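Local coordinates for protein 'Carboxyl esterase 2 (Tuber melanosporum Mel28, PDB 5MIF) that probably hydrolyses carboxylic ester bonds, as a carboxylesterase of the alpha/beta hydrolase fold, at residues E194-V199 with K212-I217; I112-G117 with V143-Y148. One frame throughout, in Å; residues are numbered along the deposited sequence.

Contact 1: residues E194-V199 with K212-I217; sequences ELSSSV and KFQVLI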
loop_
_atom_site.group_PDB
_atom_site.type_symbol
_atom_site.label_atom_id
_atom_site.label_comp_id
_atom_site.label_asym_id
_atom_site.label_seq_id
_atom_site.Cartn_x
_atom_site.Cartn_y
_atom_site.Cartn_z
ATOM N N GLU A 194 18.419 6.051 -2.947
ATOM C CA GLU A 194 19.623 5.847 -3.751
ATOM C C GLU A 194 20.707 5.223 -2.885
ATOM O O GLU A 194 21.365 4.263 -3.298
ATOM C CB GLU A 194 20.111 7.167 -4.369
ATOM C CG GLU A 194 21.315 7.033 -5.308
ATOM C CD GLU A 194 22.655 7.259 -4.608
ATOM O OE1 GLU A 194 22.640 7.679 -3.442
ATOM O OE2 GLU A 194 23.725 7.035 -5.226
ATOM N N LEU A 195 20.883 5.748 -1.675
ATOM C CA LEU A 195 21.913 5.228 -0.781
ATOM C C LEU A 195 21.640 3.777 -0.344
ATOM O O LEU A 195 22.561 2.946 -0.267
ATOM C CB LEU A 195 22.043 6.135 0.454
ATOM C CG LEU A 195 22.630 7.528 0.143
ATOM C CD1 LEU A 195 22.496 8.479 1.332
ATOM C CD2 LEU A 195 24.077 7.406 -0.297
ATOM N N SER A 196 20.378 3.478 -0.036
ATOM C CA SER A 196 20.013 2.140 0.423
ATOM C C SER A 196 20.329 1.113 -0.661
ATOM O O SER A 196 21.019 0.120 -0.417
ATOM C CB SER A 196 18.524 2.082 0.810
ATOM O OG SER A 196 18.196 0.836 1.420
ATOM N N SER A 197 19.852 1.374 -1.870
ATOM C CA SER A 197 20.064 0.440 -2.968
ATOM C C SER A 197 21.536 0.415 -3.380
ATOM O O SER A 197 22.027 -0.611 -3.853
ATOM C CB SER A 197 19.185 0.801 -4.165
ATOM O OG SER A 197 19.437 2.135 -4.550
ATOM N N SER A 198 22.244 1.536 -3.189
ATOM C CA SER A 198 23.681 1.569 -3.457
ATOM C C SER A 198 24.462 0.665 -2.522
ATOM O O SER A 198 25.335 -0.087 -2.965
ATOM C CB SER A 198 24.223 2.997 -3.359
ATOM O OG SER A 198 25.606 3.033 -3.669
ATOM N N VAL A 199 24.134 0.734 -1.234
ATOM C CA VAL A 199 24.784 -0.091 -0.224
ATOM C C VAL A 199 24.455 -1.579 -0.427
ATOM O O VAL A 199 25.312 -2.461 -0.220
ATOM C CB VAL A 199 24.378 0.370 1.195
ATOM C CG1 VAL A 199 24.851 -0.621 2.248
ATOM C CG2 VAL A 199 24.962 1.772 1.477
ATOM N N LYS A 212 17.774 -8.629 5.450
ATOM C CA LYS A 212 16.696 -9.573 5.160
ATOM C C LYS A 212 15.604 -8.907 4.330
ATOM O O LYS A 212 14.873 -9.559 3.583
ATOM C CB LYS A 212 16.098 -10.130 6.451
ATOM C CG LYS A 212 16.654 -11.479 6.876
ATOM C CD LYS A 212 15.930 -11.979 8.116
ATOM C CE LYS A 212 16.689 -13.103 8.801
ATOM N NZ LYS A 212 15.958 -13.520 10.030
ATOM N N PHE A 213 15.493 -7.593 4.472
ATOM C CA PHE A 213 14.387 -6.866 3.884
ATOM C C PHE A 213 14.776 -5.410 3.654
ATOM O O PHE A 213 15.460 -4.808 4.478
ATOM C CB PHE A 213 13.151 -6.980 4.787
ATOM C CG PHE A 213 11.914 -6.394 4.193
ATOM C CD1 PHE A 213 11.373 -6.915 3.028
ATOM C CD2 PHE A 213 11.259 -5.347 4.824
ATOM C CE1 PHE A 213 10.224 -6.379 2.475
ATOM C CE2 PHE A 213 10.096 -4.806 4.287
ATOM C CZ PHE A 213 9.581 -5.322 3.096
ATOM N N GLN A 214 14.346 -4.854 2.527
ATOM C CA GLN A 214 14.717 -3.492 2.160
ATOM C C GLN A 214 13.478 -2.713 1.762
ATOM O O GLN A 214 12.645 -3.214 1.001
ATOM C CB GLN A 214 15.748 -3.502 1.007
ATOM C CG GLN A 214 16.032 -2.130 0.368
ATOM C CD GLN A 214 17.125 -2.180 -0.701
ATOM O OE1 GLN A 214 18.165 -1.518 -0.579
ATOM N NE2 GLN A 214 16.885 -2.955 -1.767
ATOM N N VAL A 215 13.343 -1.498 2.290
ATOM C CA VAL A 215 12.262 -0.617 1.879
ATOM C C VAL A 215 12.823 0.651 1.197
ATOM O O VAL A 215 13.675 1.345 1.751
ATOM C CB VAL A 215 11.370 -0.208 3.059
ATOM C CG1 VAL A 215 10.307 0.733 2.557
ATOM C CG2 VAL A 215 10.686 -1.443 3.705
ATOM N N LEU A 216 12.373 0.912 -0.024
ATOM C CA LEU A 216 12.757 2.111 -0.759
ATOM C C LEU A 216 11.518 2.996 -0.915
ATOM O O LEU A 216 10.502 2.573 -1.464
ATOM C CB LEU A 216 13.368 1.764 -2.134
ATOM C CG LEU A 216 14.552 0.774 -2.150
ATOM C CD1 LEU A 216 14.968 0.428 -3.561
ATOM C CD2 LEU A 216 15.760 1.314 -1.378
ATOM N N ILE A 217 11.594 4.213 -0.386
ATOM C CA ILE A 217 10.479 5.151 -0.423
ATOM C C ILE A 217 10.783 6.241 -1.467
ATOM O O ILE A 217 11.736 6.985 -1.286
ATOM C CB ILE A 217 10.256 5.789 0.980
ATOM C CG1 ILE A 217 10.254 4.723 2.071
ATOM C CG2 ILE A 217 8.978 6.609 1.035
ATOM C CD1 ILE A 217 10.266 5.318 3.482
#
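S196 and L216 mark the closest backbone approach, their CA atoms 7.4 Å apart, where helix segment 194-199 passes over strand 213-217. The axes of these short segments come within 8.6 Å, and their N-to-C directions differ by 149°, so the helix runs roughly back against the strand. The two segments together bury just 160 Å², although all four residues that touch are buried. S198 N to E194 O at 2.9 Å is one of the regular backbone bonds of the helix. Small side chains meet the sheet: S196 CB sits 3.6 Å from L216 CD2, and S196 OG touches the same methyl at 3.7 Å. The OG of S196 lies anti to its own N (chi1 -172°), which brings it between this methyl and the extended chain of Q214, where CG is 3.8 Å from OG. On the next residue, S197 CB meets the other leucine branch, L216 CD1, at 4.3 Å, while its hydroxyl is turned back to the carbonyl of G193, within the helix.

This is the second half of the beta-alpha-beta unit formed by strand 184-189, helix 191-206 and strand 213-217, in the central sheet of the alpha/beta hydrolase fold. The helix begins within a GxSxG sequence consistent with a nucleophile elbow, whose residues the S196 side chain touches. F186 of the adjacent strand 184-189 also packs against S196 and Q214. Strand residues alternate sides: Q214 and L216 point toward the helix, whereas V215 packs against helix 329-345 on the other face of the sheet.

Contact 2: residues I112-G117 with V143-Y148; sequences IAYFHG and VFFVDY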
loop_
_atom_site.group_PDB
_atom_site.type_symbol
_atom_site.label_atom_id
_atom_site.label_comp_id
_atom_site.label_asym_id
_atom_site.label_seq_id
_atom_site.Cartn_x
_atom_site.Cartn_y
_atom_site.Cartn_z
ATOM N N ILE A 112 16.946 -1.788 11.943
ATOM C CA ILE A 112 16.811 -1.194 10.624
ATOM C C ILE A 112 17.918 -0.155 10.402
ATOM O O ILE A 112 17.943 0.880 11.082
ATOM C CB ILE A 112 15.436 -0.518 10.446
ATOM C CG1 ILE A 112 14.299 -1.519 10.718
ATOM C CG2 ILE A 112 15.339 0.114 9.056
ATOM C CD1 ILE A 112 12.946 -0.868 10.922
ATOM N N ALA A 113 18.822 -0.426 9.459
ATOM C CA ALA A 113 19.785 0.590 9.039
ATOM C C ALA A 113 19.026 1.564 8.155
ATOM O O ALA A 113 18.502 1.173 7.107
ATOM C CB ALA A 113 20.959 -0.027 8.287
ATOM N N TYR A 114 18.921 2.822 8.585
ATOM C CA TYR A 114 18.136 3.784 7.827
ATOM C C TYR A 114 19.006 4.894 7.196
ATOM O O TYR A 114 19.843 5.493 7.861
ATOM C CB TYR A 114 17.024 4.412 8.695
ATOM C CG TYR A 114 16.005 5.088 7.797
ATOM C CD1 TYR A 114 14.968 4.358 7.226
ATOM C CD2 TYR A 114 16.148 6.430 7.431
ATOM C CE1 TYR A 114 14.072 4.941 6.362
ATOM C CE2 TYR A 114 15.253 7.025 6.568
ATOM C CZ TYR A 114 14.214 6.270 6.035
ATOM O OH TYR A 114 13.323 6.853 5.171
ATOM N N PHE A 115 18.789 5.152 5.907
ATOM C CA PHE A 115 19.535 6.154 5.161
ATOM C C PHE A 115 18.582 7.266 4.733
ATOM O O PHE A 115 17.721 7.058 3.882
ATOM C CB PHE A 115 20.228 5.512 3.956
ATOM C CG PHE A 115 20.889 4.213 4.290
ATOM C CD1 PHE A 115 22.079 4.194 5.008
ATOM C CD2 PHE A 115 20.293 3.005 3.946
ATOM C CE1 PHE A 115 22.683 2.995 5.353
ATOM C CE2 PHE A 115 20.882 1.799 4.297
ATOM C CZ PHE A 115 22.082 1.792 4.994
ATOM N N HIS A 116 18.716 8.438 5.352
ATOM C CA HIS A 116 17.718 9.499 5.197
ATOM C C HIS A 116 17.854 10.226 3.873
ATOM O O HIS A 116 18.910 10.183 3.228
ATOM C CB HIS A 116 17.826 10.493 6.353
ATOM C CG HIS A 116 19.005 11.416 6.260
ATOM N ND1 HIS A 116 19.019 12.531 5.443
ATOM C CD2 HIS A 116 20.204 11.396 6.892
ATOM C CE1 HIS A 116 20.174 13.161 5.585
ATOM N NE2 HIS A 116 20.911 12.493 6.456
ATOM N N GLY A 117 16.779 10.886 3.461
ATOM C CA GLY A 117 16.787 11.680 2.239
ATOM C C GLY A 117 17.024 13.147 2.561
ATOM O O GLY A 117 17.409 13.480 3.689
ATOM N N VAL A 143 16.518 1.241 15.277
ATOM C CA VAL A 143 16.847 1.983 14.058
ATOM C C VAL A 143 18.296 2.480 14.150
ATOM O O VAL A 143 18.678 3.163 15.108
ATOM C CB VAL A 143 15.906 3.180 13.834
ATOM C CG1 VAL A 143 16.429 4.066 12.693
ATOM C CG2 VAL A 143 14.486 2.701 13.535
ATOM N N PHE A 144 19.092 2.093 13.157
ATOM C CA PHE A 144 20.486 2.492 13.025
ATOM C C PHE A 144 20.503 3.596 11.987
ATOM O O PHE A 144 20.499 3.339 10.778
ATOM C CB PHE A 144 21.337 1.279 12.617
ATOM C CG PHE A 144 22.815 1.549 12.488
ATOM C CD1 PHE A 144 23.613 1.713 13.612
ATOM C CD2 PHE A 144 23.418 1.554 11.243
ATOM C CE1 PHE A 144 24.978 1.928 13.488
ATOM C CE2 PHE A 144 24.779 1.766 11.113
ATOM C CZ PHE A 144 25.561 1.959 12.236
ATOM N N PHE A 145 20.462 4.833 12.465
ATOM C CA PHE A 145 20.302 5.993 11.595
ATOM C C PHE A 145 21.678 6.578 11.252
ATOM O O PHE A 145 22.381 7.103 12.129
ATOM C CB PHE A 145 19.415 7.030 12.288
ATOM C CG PHE A 145 19.063 8.213 11.438
ATOM C CD1 PHE A 145 19.894 9.331 11.399
ATOM C CD2 PHE A 145 17.895 8.230 10.712
ATOM C CE1 PHE A 145 19.567 10.440 10.626
ATOM C CE2 PHE A 145 17.555 9.337 9.928
ATOM C CZ PHE A 145 18.391 10.449 9.891
ATOM N N VAL A 146 22.071 6.463 9.985
ATOM C CA VAL A 146 23.395 6.904 9.565
ATOM C C VAL A 146 23.383 8.384 9.192
ATOM O O VAL A 146 22.706 8.794 8.256
ATOM C CB VAL A 146 23.907 6.086 8.387
ATOM C CG1 VAL A 146 25.298 6.573 7.997
ATOM C CG2 VAL A 146 23.942 4.602 8.760
ATOM N N ASP A 147 24.125 9.180 9.951
ATOM C CA ASP A 147 24.192 10.620 9.729
ATOM C C ASP A 147 25.400 10.948 8.861
ATOM O O ASP A 147 26.378 11.538 9.321
ATOM C CB ASP A 147 24.245 11.346 11.086
ATOM C CG ASP A 147 23.923 12.837 10.986
ATOM O OD1 ASP A 147 23.416 13.307 9.943
ATOM O OD2 ASP A 147 24.160 13.540 11.985
ATOM N N TYR A 148 25.339 10.530 7.602
ATOM C CA TYR A 148 26.461 10.664 6.678
ATOM C C TYR A 148 26.743 12.147 6.348
ATOM O O TYR A 148 25.878 13.015 6.529
ATOM C CB TYR A 148 26.172 9.874 5.396
ATOM C CG TYR A 148 24.879 10.300 4.737
ATOM C CD1 TYR A 148 24.859 11.342 3.823
ATOM C CD2 TYR A 148 23.673 9.673 5.047
ATOM C CE1 TYR A 148 23.681 11.740 3.216
ATOM C CE2 TYR A 148 22.480 10.073 4.447
ATOM C CZ TYR A 148 22.491 11.105 3.538
ATOM O OH TYR A 148 21.312 11.510 2.936
HETATM O O HOH W 1 20.175 8.257 7.704
HETATM O O HOH W 2 23.375 13.158 7.446
#
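The strands pair in parallel, A113 beside F144 and Y114 beside F145; F144 N donates to I112 O (2.7 Å), Y114 N to F144 O (2.8 Å) and V146 N to Y114 O (3.2 Å). A water bridges them, accepting from H116 N and donating to Y114 O and V146 O.

Apolar contacts alternate: Y114 CB meets V143 CG1 on one face, and F115 CE1 lies 4.0 Å from V146 CG2 on the other.

The aromatic group is H116, Y148 and F145. H116 and Y148 form an offset stack, planes at 15° and centroids 4.6 Å apart, with Y148 OH over the imidazole face. That hydroxyl donates to H116 O (2.8 Å) from above the carbonyl plane. F145 CZ comes within 3.6 Å of H116 CB. In the ring plane, H116 ND1 donates to G117 O (2.6 Å), while NE2 meets a second water. An alanine at H116 would probably leave Y148 without its stacking partner and G117 O without the imidazole donor.

H116 begins an HGG sequence, as in hormone-sensitive-lipase relatives, whose glycines usually shape the oxyanion hole; bonded at both nitrogens and stacked, the imidazole is probably held at the start of that loop.

Both contacts are buried in the core and belong to one sheet, with strand 184-189 between strand 109-115 of contact 2 and strand 213-217 of contact 1. Contact 2 joins neighbouring strands through backbone bonds, waters and stacked rings, burying 557 Å²; contact 1 lays a helix on the sheet through serine and aliphatic atoms and buries far less. They meet directly: L195 CD1 reaches Y148 CZ at 3.4 Å and S196 CA reaches F115 CD2 at 3.6 Å, so helix 191-206 of contact 1 also packs against contact 2. On the opposite face of the sheet, I217 CD1 touches Y114 OH, which is hydrogen-bonded to D189. Contact 1 adjoins the presumed nucleophile elbow, contact 2 the probable oxyanion loop.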